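Local coordinates for phosphonomutase (Burkholderia cenocepacia J2315, PDB 4MG4), which belongs to the phosphoenolpyruvate phosphomutase family and folds as an eight-stranded alpha/beta (TIM) barrel, its C-terminal helix reaching out beside a second subunit, at residues A[14-19]-A[152-157]; A[32-37]-A[244-249]; A[52-57]-A[90-95]; A[136-141]-A[184-189]; A[162-167]-A[178-183]. All coordinates share one frame; numbering follows the deposited sequence.

Helix 11-20 opens the chain, and contact 1 ties it to the start of strand 156-160, closing a loop of 132 residues. Contact 2 joins the end of the first barrel strand to helix 244-259, the last helix, so its loop spans most of the barrel. Contacts 1 and 2 cross along the chain. Contact 3 links neighbouring strands 50-52 and 89-92 and is nested inside both. Contact 4 pairs helices 134-150 and 174-190 and crosses contact 1. Contact 5, nested within contact 4, folds the loop after strand 156-160 against helix 174-190. Contacts 3 and 4 meet where Ser95 O probably accepts a hydrogen bond from Arg140 NH2.

Contact 1: residues A[14-19]-A[152-157]; sequences KGAIFR and GVDYFI
Arg19 reaches from helix 11-20 to Asp154 and forms a salt bridge with one carboxylate oxygen. Its NE lies 2.9 Å from Asp154 OD1, and its NH2 lies 3.0 Å from the same OD1. The grip is side-on. OD1 meets NE with its syn lone pair, and guanidinium and carboxylate are only 14° from coplanar. The Arg19 chain bends at chi3 (-62°), which turns the flat group onto the acid. A weak bond from Arg19 NH2 to Tyr155 O extends the grip to the backbone. NH1 has a second acid, Asp193, so the cation probably sits between two negative charges. Phe156 CD2 lies over one face of the guanidinium, offset toward its rim.

The inner side is tight and aromatic. The edge of Phe18 points at the face of Phe156 in an offset edge-to-face pair, with ring centroids 5.7 Å apart. Phe18 CD2 packs on Phe156 CB at 3.8 Å. Gly15 brings the backbones close, its CA making a CH...O contact of 3.4 Å with Asp154 O. The outer side is more open to solvent. There exposed Ala16 touches Asp154 OD2 with CA and CB over a small area.

His22 stacks on Phe156 and meets Phe18 edge-to-face. Helix 11-20 lies across the end of the TIM barrel where strand 156-160 begins, with strand 238-240 touching both phenylalanines through Arg238 and helix 101-113 packed on Tyr155.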
# COMPACT_ATOMS: atom_id res chain seq x y z
N LYS A 14 7.26 12.04 -21.93
CA LYS A 14 7.60 11.08 -20.85
C LYS A 14 8.10 9.76 -21.46
O LYS A 14 9.04 9.14 -20.94
CB LYS A 14 6.42 10.79 -19.91
CG LYS A 14 6.04 11.92 -18.92
CD LYS A 14 4.80 11.49 -18.14
CE LYS A 14 4.15 12.58 -17.30
NZ LYS A 14 2.92 11.93 -16.75
N GLY A 15 7.42 9.33 -22.51
CA GLY A 15 7.81 8.13 -23.26
C GLY A 15 9.21 8.26 -23.86
O GLY A 15 10.02 7.28 -23.82
N ALA A 16 9.51 9.42 -24.45
CA ALA A 16 10.84 9.67 -25.02
C ALA A 16 11.93 9.64 -23.94
O ALA A 16 13.00 9.05 -24.16
CB ALA A 16 10.88 11.01 -25.79
N ILE A 17 11.65 10.24 -22.78
CA ILE A 17 12.59 10.26 -21.66
C ILE A 17 12.85 8.81 -21.23
O ILE A 17 13.98 8.37 -21.12
CB ILE A 17 12.06 11.10 -20.48
CG1 ILE A 17 12.03 12.59 -20.85
CG2 ILE A 17 12.86 10.86 -19.20
CD1 ILE A 17 11.31 13.51 -19.85
N PHE A 18 11.78 8.07 -21.00
CA PHE A 18 11.91 6.65 -20.59
C PHE A 18 12.75 5.83 -21.58
O PHE A 18 13.68 5.14 -21.19
CB PHE A 18 10.52 6.04 -20.40
CG PHE A 18 10.53 4.66 -19.79
CD1 PHE A 18 10.86 4.47 -18.44
CD2 PHE A 18 10.22 3.57 -20.53
CE1 PHE A 18 10.82 3.22 -17.87
CE2 PHE A 18 10.16 2.30 -19.97
CZ PHE A 18 10.48 2.12 -18.63
N ARG A 19 12.45 5.94 -22.85
CA ARG A 19 13.22 5.23 -23.88
C ARG A 19 14.72 5.59 -23.83
O ARG A 19 15.59 4.70 -23.90
CB ARG A 19 12.63 5.59 -25.25
CG ARG A 19 13.27 4.80 -26.39
CD ARG A 19 12.67 5.17 -27.74
NE ARG A 19 11.27 4.83 -27.75
CZ ARG A 19 10.76 3.62 -27.92
NH1 ARG A 19 11.51 2.58 -28.14
NH2 ARG A 19 9.43 3.44 -27.85
N GLY A 152 -0.57 6.64 -31.40
CA GLY A 152 0.36 7.70 -31.75
C GLY A 152 1.27 8.04 -30.60
O GLY A 152 1.72 9.18 -30.48
N VAL A 153 1.55 7.07 -29.74
CA VAL A 153 2.36 7.36 -28.58
C VAL A 153 3.75 6.69 -28.65
O VAL A 153 3.89 5.63 -29.27
CB VAL A 153 1.68 6.93 -27.27
CG1 VAL A 153 0.46 7.80 -26.96
CG2 VAL A 153 1.32 5.47 -27.26
N ASP A 154 4.70 7.30 -27.97
CA ASP A 154 6.09 6.77 -27.80
C ASP A 154 6.01 5.86 -26.56
O ASP A 154 5.90 6.32 -25.42
CB ASP A 154 7.04 7.92 -27.58
CG ASP A 154 8.49 7.56 -27.67
OD1 ASP A 154 8.81 6.37 -27.59
OD2 ASP A 154 9.31 8.51 -27.82
N TYR A 155 5.99 4.55 -26.81
CA TYR A 155 5.63 3.56 -25.79
C TYR A 155 6.58 2.39 -25.85
O TYR A 155 6.84 1.84 -26.94
CB TYR A 155 4.22 3.04 -26.06
CG TYR A 155 3.62 2.09 -25.03
CD1 TYR A 155 2.89 2.56 -23.95
CD2 TYR A 155 3.77 0.73 -25.15
CE1 TYR A 155 2.29 1.66 -23.04
CE2 TYR A 155 3.15 -0.16 -24.27
CZ TYR A 155 2.42 0.31 -23.20
OH TYR A 155 1.79 -0.53 -22.30
N PHE A 156 7.13 2.04 -24.70
CA PHE A 156 8.22 1.06 -24.62
C PHE A 156 7.67 -0.31 -24.19
O PHE A 156 7.25 -0.53 -23.02
CB PHE A 156 9.28 1.58 -23.67
CG PHE A 156 10.60 0.86 -23.73
CD1 PHE A 156 10.74 -0.40 -23.14
CD2 PHE A 156 11.68 1.44 -24.33
CE1 PHE A 156 11.96 -1.09 -23.19
CE2 PHE A 156 12.90 0.74 -24.39
CZ PHE A 156 13.03 -0.51 -23.84
N ILE A 157 7.73 -1.27 -25.12
CA ILE A 157 7.33 -2.66 -24.84
C ILE A 157 8.55 -3.44 -24.44
O ILE A 157 9.42 -3.71 -25.26
CB ILE A 157 6.61 -3.32 -26.06
CG1 ILE A 157 5.32 -2.53 -26.38
CG2 ILE A 157 6.26 -4.77 -25.75
CD1 ILE A 157 4.67 -2.97 -27.69

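Contact 2: residues A[32-37]-A[244-249]; sequences NVWDAG and YPYLQA
Trp34 holds CG between its backbone N and carbonyl carbon (chi1 59°), while Tyr246 holds CG anti to its backbone N (chi1 177°). These torsions bring the two rings together, edge against face. The pair belongs to the TIM barrel, where the end of its first strand meets helix 244-259, the last helix. The edge of Tyr246 is directed at the face of Trp34. Its ring centroid is 5.0 Å from that of the five-membered ring, and the planes stand at 88°. Tyr246 CD1 is the leading atom, 3.5 Å from Trp34 CE2. Beside it, Tyr246 CB makes a CH-pi contact over the six-membered ring, 4.1 Å from its centroid. The indole is therefore met by both the ring edge and the root of one tyrosine.

Ala249 CB and Pro245 CB each lie 4.4 Å from this indole, at CH2 and CZ3 respectively. Ala60 of helix 54-60 also touches Trp34. The second subunit comes in here, with its Gly37 packed on Tyr246. A water bridges the two backbones. It donates to Asn32 O at 2.8 Å and accepts from Tyr246 N at 3.0 Å.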
# COMPACT_ATOMS: atom_id res chain seq x y z
N ASN A 32 9.91 -1.05 -8.11
CA ASN A 32 8.50 -1.25 -8.36
C ASN A 32 7.68 -0.64 -7.22
O ASN A 32 7.95 -0.94 -6.05
CB ASN A 32 8.15 -2.72 -8.47
CG ASN A 32 8.68 -3.36 -9.71
OD1 ASN A 32 9.01 -2.66 -10.68
ND2 ASN A 32 8.80 -4.68 -9.69
N VAL A 33 6.76 0.23 -7.57
CA VAL A 33 5.82 0.87 -6.64
C VAL A 33 4.45 0.21 -6.85
O VAL A 33 4.21 -0.46 -7.85
CB VAL A 33 5.79 2.40 -6.74
CG1 VAL A 33 7.17 2.97 -6.43
CG2 VAL A 33 5.33 2.85 -8.15
N TRP A 34 3.57 0.40 -5.89
CA TRP A 34 2.31 -0.32 -5.82
C TRP A 34 1.10 0.54 -5.44
O TRP A 34 -0.01 0.04 -5.38
CB TRP A 34 2.44 -1.51 -4.85
CG TRP A 34 2.82 -1.07 -3.50
CD1 TRP A 34 1.97 -0.74 -2.46
CD2 TRP A 34 4.14 -0.90 -3.00
NE1 TRP A 34 2.69 -0.38 -1.35
CE2 TRP A 34 4.02 -0.49 -1.64
CE3 TRP A 34 5.41 -1.07 -3.53
CZ2 TRP A 34 5.13 -0.20 -0.87
CZ3 TRP A 34 6.50 -0.77 -2.76
CH2 TRP A 34 6.36 -0.40 -1.43
N ASP A 35 1.30 1.83 -5.22
CA ASP A 35 0.22 2.77 -4.91
C ASP A 35 0.78 4.18 -4.99
O ASP A 35 1.99 4.38 -5.20
CB ASP A 35 -0.48 2.52 -3.55
CG ASP A 35 0.44 2.61 -2.35
OD1 ASP A 35 1.59 3.12 -2.41
OD2 ASP A 35 -0.01 2.15 -1.26
N ALA A 36 -0.09 5.15 -4.86
CA ALA A 36 0.36 6.52 -5.08
C ALA A 36 1.33 6.99 -3.99
O ALA A 36 2.22 7.79 -4.25
CB ALA A 36 -0.83 7.40 -5.15
N GLY A 37 1.15 6.51 -2.74
CA GLY A 37 2.07 6.91 -1.66
C GLY A 37 3.49 6.43 -1.94
O GLY A 37 4.46 7.18 -1.75
N TYR A 244 11.23 -6.76 -4.20
CA TYR A 244 12.12 -6.38 -3.10
C TYR A 244 11.76 -5.09 -2.33
O TYR A 244 11.73 -5.13 -1.08
CB TYR A 244 13.55 -6.30 -3.64
CG TYR A 244 14.59 -5.86 -2.62
CD1 TYR A 244 15.09 -6.76 -1.72
CD2 TYR A 244 15.10 -4.58 -2.64
CE1 TYR A 244 16.06 -6.39 -0.80
CE2 TYR A 244 16.07 -4.20 -1.72
CZ TYR A 244 16.54 -5.12 -0.81
OH TYR A 244 17.54 -4.75 0.08
N PRO A 245 11.44 -3.97 -3.03
CA PRO A 245 11.09 -2.78 -2.30
C PRO A 245 9.87 -3.00 -1.36
O PRO A 245 9.91 -2.64 -0.16
CB PRO A 245 10.79 -1.76 -3.40
CG PRO A 245 11.63 -2.21 -4.56
CD PRO A 245 11.57 -3.70 -4.49
N TYR A 246 8.82 -3.58 -1.92
CA TYR A 246 7.61 -3.84 -1.13
C TYR A 246 7.91 -4.72 0.08
O TYR A 246 7.46 -4.41 1.22
CB TYR A 246 6.56 -4.50 -2.01
CG TYR A 246 5.28 -4.88 -1.28
CD1 TYR A 246 4.28 -3.94 -1.04
CD2 TYR A 246 5.08 -6.19 -0.85
CE1 TYR A 246 3.12 -4.29 -0.36
CE2 TYR A 246 3.94 -6.53 -0.16
CZ TYR A 246 2.94 -5.57 0.06
OH TYR A 246 1.75 -5.94 0.73
N LEU A 247 8.66 -5.79 -0.16
CA LEU A 247 9.05 -6.73 0.89
C LEU A 247 9.91 -6.13 1.96
O LEU A 247 9.71 -6.47 3.16
CB LEU A 247 9.71 -7.98 0.31
CG LEU A 247 8.77 -8.80 -0.58
CD1 LEU A 247 9.53 -9.94 -1.22
CD2 LEU A 247 7.56 -9.31 0.20
N GLN A 248 10.81 -5.23 1.60
CA GLN A 248 11.58 -4.51 2.63
C GLN A 248 10.69 -3.59 3.49
O GLN A 248 10.84 -3.54 4.74
CB GLN A 248 12.71 -3.71 1.99
CG GLN A 248 13.75 -4.63 1.38
CD GLN A 248 14.42 -5.48 2.43
OE1 GLN A 248 14.30 -6.71 2.44
NE2 GLN A 248 15.08 -4.83 3.36
N ALA A 249 9.82 -2.84 2.84
CA ALA A 249 8.86 -1.96 3.55
C ALA A 249 8.01 -2.80 4.54
O ALA A 249 7.79 -2.38 5.70
CB ALA A 249 7.97 -1.22 2.56
O HOH W 1 8.11 -3.49 -4.82

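Contact 3: residues A[52-57]-A[90-95]; sequences TGSWSV and TVDLES
Thr52 and Thr90 are joined by a backbone hydrogen bond, Thr52 N to Thr90 O at 2.9 Å. It is a rung between the parallel strands 50-52 and 89-92.

Side chains then carry the bonding onward. Asp92 N donates to Thr52 OG1 at 3.1 Å. With OG1 between the Thr52 backbone N and carbonyl carbon (chi1 72°), the hydroxyl faces the Asp92 N-H. Asp92 is the next link. Its OD2 accepts from Ser54 N at 3.0 Å, and the donor approaches from above the carboxylate plane, 37° out of it. Ser54 OG lies close to the same oxygen, but its bond there is weak and not settled. The other oxygen, OD1, accepts from Glu94 N at 2.9 Å, which makes an Asx turn. One carboxylate therefore ties the first turn of helix 54-60 to the loop after strand 89-92.

The site is the C-terminal end of two successive strands of the TIM barrel, where strand 50-52 passes through Gly53 into helix 54-60 and strand 89-92 runs into its loop.

Carbon-oxygen contacts are close. Glu94 lays its CG 3.3 Å from Ser54 OG, while its OE1 turns to Glu67 N. Val91 CG2 rests 3.4 Å from Thr52 OG1.

One water lies 2.7 Å from Thr52 OG1 and donates to Asp92 O. A second water meets Ser54 OG and reaches Glu94 OE1 only weakly.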
# COMPACT_ATOMS: atom_id res chain seq x y z
N THR A 52 5.51 -0.28 -12.11
CA THR A 52 4.73 -1.10 -11.22
C THR A 52 5.23 -2.52 -11.34
O THR A 52 5.75 -2.95 -12.40
CB THR A 52 3.26 -1.01 -11.52
OG1 THR A 52 2.99 -1.71 -12.76
CG2 THR A 52 2.84 0.43 -11.68
N GLY A 53 4.99 -3.29 -10.28
CA GLY A 53 5.27 -4.71 -10.32
C GLY A 53 3.97 -5.43 -10.01
O GLY A 53 3.30 -5.12 -9.03
N SER A 54 3.68 -6.46 -10.76
CA SER A 54 2.41 -7.14 -10.60
C SER A 54 2.33 -7.82 -9.24
O SER A 54 1.25 -7.80 -8.62
CB SER A 54 2.13 -8.12 -11.72
OG SER A 54 2.92 -9.29 -11.67
N TRP A 55 3.44 -8.39 -8.78
CA TRP A 55 3.41 -9.13 -7.51
C TRP A 55 3.10 -8.18 -6.34
O TRP A 55 2.21 -8.47 -5.52
CB TRP A 55 4.77 -9.82 -7.26
CG TRP A 55 4.69 -10.86 -6.20
CD1 TRP A 55 4.48 -12.20 -6.38
CD2 TRP A 55 4.79 -10.66 -4.78
NE1 TRP A 55 4.44 -12.85 -5.16
CE2 TRP A 55 4.64 -11.92 -4.17
CE3 TRP A 55 5.00 -9.55 -3.98
CZ2 TRP A 55 4.71 -12.09 -2.79
CZ3 TRP A 55 5.06 -9.71 -2.62
CH2 TRP A 55 4.91 -10.97 -2.04
N SER A 56 3.84 -7.08 -6.29
CA SER A 56 3.66 -6.01 -5.29
C SER A 56 2.25 -5.41 -5.28
O SER A 56 1.64 -5.21 -4.21
CB SER A 56 4.69 -4.87 -5.55
OG SER A 56 6.01 -5.30 -5.32
N VAL A 57 1.73 -5.07 -6.45
CA VAL A 57 0.38 -4.54 -6.55
C VAL A 57 -0.65 -5.55 -6.08
O VAL A 57 -1.58 -5.19 -5.36
CB VAL A 57 0.03 -4.07 -7.97
CG1 VAL A 57 -1.44 -3.72 -8.05
CG2 VAL A 57 0.87 -2.86 -8.34
N THR A 90 6.08 2.95 -16.16
CA THR A 90 5.89 1.72 -16.93
C THR A 90 5.11 0.74 -16.10
O THR A 90 5.28 0.71 -14.84
CB THR A 90 7.23 1.16 -17.41
OG1 THR A 90 7.00 0.05 -18.30
CG2 THR A 90 8.16 0.83 -16.27
N VAL A 91 4.28 -0.08 -16.76
CA VAL A 91 3.38 -0.98 -16.05
C VAL A 91 3.65 -2.43 -16.37
O VAL A 91 3.73 -2.82 -17.54
CB VAL A 91 1.91 -0.60 -16.30
CG1 VAL A 91 1.52 -0.70 -17.76
CG2 VAL A 91 0.99 -1.53 -15.53
N ASP A 92 3.69 -3.27 -15.34
CA ASP A 92 3.77 -4.71 -15.51
C ASP A 92 2.41 -5.25 -15.87
O ASP A 92 1.49 -5.25 -15.04
CB ASP A 92 4.31 -5.36 -14.24
CG ASP A 92 4.47 -6.87 -14.34
OD1 ASP A 92 4.23 -7.48 -15.39
OD2 ASP A 92 4.92 -7.42 -13.27
N LEU A 93 2.25 -5.68 -17.11
CA LEU A 93 0.97 -6.28 -17.57
C LEU A 93 0.96 -7.80 -17.58
O LEU A 93 0.07 -8.42 -18.18
CB LEU A 93 0.64 -5.76 -18.95
CG LEU A 93 0.46 -4.24 -18.97
CD1 LEU A 93 0.23 -3.77 -20.38
CD2 LEU A 93 -0.69 -3.76 -18.07
N GLU A 94 1.97 -8.42 -16.96
CA GLU A 94 2.08 -9.87 -16.89
C GLU A 94 2.00 -10.44 -18.31
O GLU A 94 2.72 -9.94 -19.16
CB GLU A 94 1.03 -10.44 -15.92
CG GLU A 94 1.35 -9.97 -14.51
CD GLU A 94 0.43 -10.61 -13.48
OE1 GLU A 94 0.69 -11.80 -13.20
OE2 GLU A 94 -0.54 -9.95 -13.00
N SER A 95 1.14 -11.44 -18.58
CA SER A 95 1.03 -12.01 -19.94
C SER A 95 0.13 -11.19 -20.86
O SER A 95 0.00 -11.53 -22.03
CB SER A 95 0.53 -13.48 -19.85
OG SER A 95 -0.80 -13.49 -19.48
O HOH W 2 1.45 -3.91 -12.32
O HOH W 3 1.90 -11.38 -9.96

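Contact 4: residues A[136-141]-A[184-189]; sequences EAAARI and ARAYAA
Ala186 meets Ala138 where two neighbouring outer helices of the TIM barrel, 134-150 and 174-190, run side by side. Ala186 CB lies 4.5 Å from Ala138 CB, and its carbonyl O lies 4.0 Å from that same methyl. The alanines are consistent with the 8.7 Å between segment axes. The two short segments run the same way, crossing at -29°.

Tyr187 follows and carries most of the contact. Its CG is anti to the carbonyl carbon (chi1 -59°), which swings the ring across to helix 134-150. Ile141 CD1 comes over one face of the ring. It sits 3.8 Å from the centroid, 29° off the normal, in a CH-pi contact. The methyl stands nearer the root of the ring, with Tyr187 CG at 3.4 Å. The far end of the ring passes Ala137, whose CB is 3.7 Å from Tyr187 CE1 and 3.4 Å from Tyr187 OH. Beside them, Ala138 CB is 4.2 Å from Tyr187 CD1. Inward, Ala159 of strand 156-160 touches both Ile141 and Tyr187. Ala190, three residues on, packs on Ile141 as well as on Ala138.

The phenol group is hydrogen-bonded to Asp123, from a loop, and to Arg183, one turn earlier on the tyrosine's own helix. The chemistry is thus divided. Apolar groups of helix 134-150 grip the ring, while these polar partners fix the hydroxyl and probably hold the ring's position.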
# COMPACT_ATOMS: atom_id res chain seq x y z
N GLU A 136 3.54 -17.51 -31.10
CA GLU A 136 2.33 -17.10 -30.36
C GLU A 136 2.65 -15.92 -29.46
O GLU A 136 1.93 -14.94 -29.42
CB GLU A 136 1.78 -18.27 -29.54
CG GLU A 136 0.33 -18.06 -29.15
CD GLU A 136 -0.13 -18.85 -27.95
OE1 GLU A 136 -0.15 -20.10 -28.08
OE2 GLU A 136 -0.45 -18.19 -26.89
N ALA A 137 3.79 -16.00 -28.79
CA ALA A 137 4.27 -14.91 -27.93
C ALA A 137 4.55 -13.65 -28.75
O ALA A 137 4.20 -12.57 -28.38
CB ALA A 137 5.52 -15.33 -27.16
N ALA A 138 5.18 -13.82 -29.89
CA ALA A 138 5.48 -12.70 -30.79
C ALA A 138 4.24 -12.06 -31.34
O ALA A 138 4.19 -10.86 -31.47
CB ALA A 138 6.40 -13.13 -31.92
N ALA A 139 3.18 -12.84 -31.60
CA ALA A 139 1.95 -12.29 -32.09
C ALA A 139 1.27 -11.35 -31.07
O ALA A 139 0.63 -10.35 -31.47
CB ALA A 139 0.99 -13.41 -32.51
N ARG A 140 1.41 -11.69 -29.79
CA ARG A 140 0.87 -10.84 -28.69
C ARG A 140 1.69 -9.53 -28.65
O ARG A 140 1.12 -8.44 -28.54
CB ARG A 140 0.86 -11.62 -27.40
CG ARG A 140 0.01 -12.89 -27.47
CD ARG A 140 0.26 -13.88 -26.36
NE ARG A 140 -0.25 -13.41 -25.10
CZ ARG A 140 -1.51 -13.53 -24.68
NH1 ARG A 140 -2.45 -14.06 -25.46
NH2 ARG A 140 -1.82 -13.09 -23.46
N ILE A 141 3.00 -9.62 -28.82
CA ILE A 141 3.85 -8.41 -28.87
C ILE A 141 3.46 -7.53 -30.06
O ILE A 141 3.34 -6.33 -29.99
CB ILE A 141 5.34 -8.78 -28.92
CG1 ILE A 141 5.75 -9.33 -27.55
CG2 ILE A 141 6.19 -7.58 -29.30
CD1 ILE A 141 6.97 -10.18 -27.62
N ALA A 184 14.30 -13.49 -28.39
CA ALA A 184 14.60 -12.06 -28.48
C ALA A 184 14.53 -11.56 -29.92
O ALA A 184 13.95 -10.49 -30.20
CB ALA A 184 15.95 -11.78 -27.89
N ARG A 185 15.07 -12.33 -30.85
CA ARG A 185 14.99 -11.94 -32.26
C ARG A 185 13.55 -11.90 -32.78
O ARG A 185 13.17 -10.98 -33.52
CB ARG A 185 15.89 -12.84 -33.13
CG ARG A 185 17.38 -12.65 -32.90
CD ARG A 185 18.22 -13.41 -33.92
NE ARG A 185 18.07 -14.84 -33.83
CZ ARG A 185 18.76 -15.65 -33.02
NH1 ARG A 185 19.72 -15.20 -32.24
NH2 ARG A 185 18.50 -16.95 -33.05
N ALA A 186 12.76 -12.89 -32.42
CA ALA A 186 11.36 -12.92 -32.84
C ALA A 186 10.59 -11.75 -32.22
O ALA A 186 9.77 -11.12 -32.87
CB ALA A 186 10.70 -14.24 -32.45
N TYR A 187 10.84 -11.51 -30.93
CA TYR A 187 10.15 -10.44 -30.24
C TYR A 187 10.54 -9.05 -30.74
O TYR A 187 9.67 -8.20 -30.92
CB TYR A 187 10.37 -10.53 -28.71
CG TYR A 187 9.91 -11.82 -28.08
CD1 TYR A 187 9.17 -12.76 -28.77
CD2 TYR A 187 10.20 -12.10 -26.75
CE1 TYR A 187 8.79 -13.97 -28.17
CE2 TYR A 187 9.82 -13.27 -26.15
CZ TYR A 187 9.09 -14.23 -26.85
OH TYR A 187 8.74 -15.43 -26.23
N ALA A 188 11.81 -8.83 -31.04
CA ALA A 188 12.24 -7.61 -31.69
C ALA A 188 11.57 -7.40 -33.06
O ALA A 188 11.10 -6.34 -33.35
CB ALA A 188 13.73 -7.63 -31.86
N ALA A 189 11.52 -8.45 -33.85
CA ALA A 189 10.91 -8.34 -35.16
C ALA A 189 9.44 -7.99 -35.06
O ALA A 189 8.92 -7.28 -35.90
CB ALA A 189 11.14 -9.60 -35.97

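Contact 5: residues A[162-167]-A[178-183]; sequences DVFFKA and DATLAR
The loop that leaves barrel strand 156-160 folds back here onto helix 174-190, the helix that follows it. Within the loop, residues 164-167 form a type I beta turn. Val163, just before that turn, is the main point of contact with the helix. Its CG1 is anti to the backbone N (chi1 171°) and lies 3.3 Å from Thr180 OG1. The same methyl reaches Ala179 CB at 4.3 Å. The other branch, CG2, packs on the aliphatic part of Arg183, 3.7 Å from CD. Val163 thus rests its two methyls on different residues of one helix face, crossing both Thr180 and Arg183 at a slant.

Phe164 comes in beside it. Its ring end brings CE2 to 3.3 Å from Thr180 OG1, and the two side chains cross at about a right angle. The hydroxyl is therefore flanked by a methyl and a ring carbon. Its hydrogen-bond partner is Leu176 O, one turn back in its own helix, which accounts for a polar atom in apolar surroundings.

Arg183 presents carbon to the valine and sends its charged end past it. There NH1 is bonded to Arg132 O. Leu176 also packs on both Val163 and Phe164, and Leu205 of helix 203-212 touches Phe164. The whole is a beta-alpha connection of a TIM barrel, with the loop at the C-terminal end of a strand packed against the next outer helix.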
# COMPACT_ATOMS: atom_id res chain seq x y z
N ASP A 162 10.55 -15.92 -20.06
CA ASP A 162 10.76 -16.74 -18.88
C ASP A 162 11.66 -17.95 -19.07
O ASP A 162 11.69 -18.82 -18.20
CB ASP A 162 9.41 -17.13 -18.32
CG ASP A 162 8.73 -16.00 -17.58
OD1 ASP A 162 9.37 -15.02 -17.16
OD2 ASP A 162 7.51 -16.10 -17.39
N VAL A 163 12.44 -18.00 -20.15
CA VAL A 163 13.32 -19.15 -20.42
C VAL A 163 14.16 -19.48 -19.21
O VAL A 163 14.26 -20.67 -18.83
CB VAL A 163 14.22 -18.92 -21.66
CG1 VAL A 163 15.28 -20.02 -21.82
CG2 VAL A 163 13.35 -18.87 -22.89
N PHE A 164 14.84 -18.48 -18.65
CA PHE A 164 15.75 -18.75 -17.53
C PHE A 164 14.98 -18.81 -16.23
O PHE A 164 15.34 -19.57 -15.33
CB PHE A 164 16.88 -17.68 -17.45
CG PHE A 164 18.01 -17.92 -18.39
CD1 PHE A 164 19.02 -18.80 -18.10
CD2 PHE A 164 18.07 -17.29 -19.56
CE1 PHE A 164 20.06 -19.01 -19.00
CE2 PHE A 164 19.13 -17.44 -20.46
CZ PHE A 164 20.12 -18.33 -20.17
N PHE A 165 13.91 -18.03 -16.13
CA PHE A 165 13.15 -17.83 -14.92
C PHE A 165 12.53 -19.16 -14.46
O PHE A 165 12.51 -19.47 -13.25
CB PHE A 165 12.03 -16.80 -15.18
CG PHE A 165 11.21 -16.48 -13.93
CD1 PHE A 165 11.81 -15.76 -12.93
CD2 PHE A 165 9.90 -16.91 -13.81
CE1 PHE A 165 11.11 -15.48 -11.77
CE2 PHE A 165 9.19 -16.63 -12.64
CZ PHE A 165 9.81 -15.91 -11.64
N LYS A 166 12.11 -19.97 -15.43
CA LYS A 166 11.42 -21.24 -15.17
C LYS A 166 12.41 -22.42 -15.01
O LYS A 166 12.00 -23.53 -14.62
CB LYS A 166 10.44 -21.51 -16.30
CG LYS A 166 9.31 -22.49 -16.05
CD LYS A 166 8.41 -22.52 -17.28
CE LYS A 166 9.14 -23.05 -18.51
NZ LYS A 166 9.47 -24.49 -18.35
N ALA A 167 13.71 -22.20 -15.28
CA ALA A 167 14.75 -23.23 -15.22
C ALA A 167 15.63 -23.11 -13.95
O ALA A 167 16.05 -22.04 -13.58
CB ALA A 167 15.62 -23.12 -16.45
N ASP A 178 20.79 -19.63 -26.05
CA ASP A 178 20.43 -19.63 -27.45
C ASP A 178 18.92 -19.56 -27.64
O ASP A 178 18.45 -18.88 -28.56
CB ASP A 178 21.01 -20.87 -28.16
CG ASP A 178 22.51 -20.78 -28.30
OD1 ASP A 178 23.09 -19.67 -28.24
OD2 ASP A 178 23.11 -21.88 -28.51
N ALA A 179 18.17 -20.25 -26.79
CA ALA A 179 16.70 -20.21 -26.87
C ALA A 179 16.20 -18.81 -26.54
O ALA A 179 15.23 -18.33 -27.13
CB ALA A 179 16.08 -21.19 -25.91
N THR A 180 16.84 -18.21 -25.54
CA THR A 180 16.53 -16.83 -25.14
C THR A 180 16.77 -15.86 -26.31
O THR A 180 15.88 -15.02 -26.61
CB THR A 180 17.30 -16.44 -23.87
OG1 THR A 180 16.90 -17.32 -22.83
CG2 THR A 180 17.04 -14.97 -23.49
N LEU A 181 17.91 -15.97 -26.96
CA LEU A 181 18.23 -15.12 -28.11
C LEU A 181 17.29 -15.36 -29.32
O LEU A 181 16.91 -14.40 -29.98
CB LEU A 181 19.71 -15.29 -28.52
CG LEU A 181 20.69 -14.59 -27.56
CD1 LEU A 181 22.07 -15.16 -27.83
CD2 LEU A 181 20.69 -13.08 -27.67
N ALA A 182 16.87 -16.59 -29.57
CA ALA A 182 15.91 -16.85 -30.65
C ALA A 182 14.58 -16.16 -30.34
O ALA A 182 13.95 -15.59 -31.22
CB ALA A 182 15.70 -18.34 -30.86
N ARG A 183 14.15 -16.23 -29.07
CA ARG A 183 12.95 -15.48 -28.67
C ARG A 183 13.14 -13.99 -28.82
O ARG A 183 12.26 -13.29 -29.35
CB ARG A 183 12.50 -15.87 -27.27
CG ARG A 183 11.81 -17.19 -27.26
CD ARG A 183 11.42 -17.64 -25.86
NE ARG A 183 10.84 -18.99 -25.90
CZ ARG A 183 9.55 -19.28 -26.11
NH1 ARG A 183 8.63 -18.36 -26.26
NH2 ARG A 183 9.17 -20.57 -26.12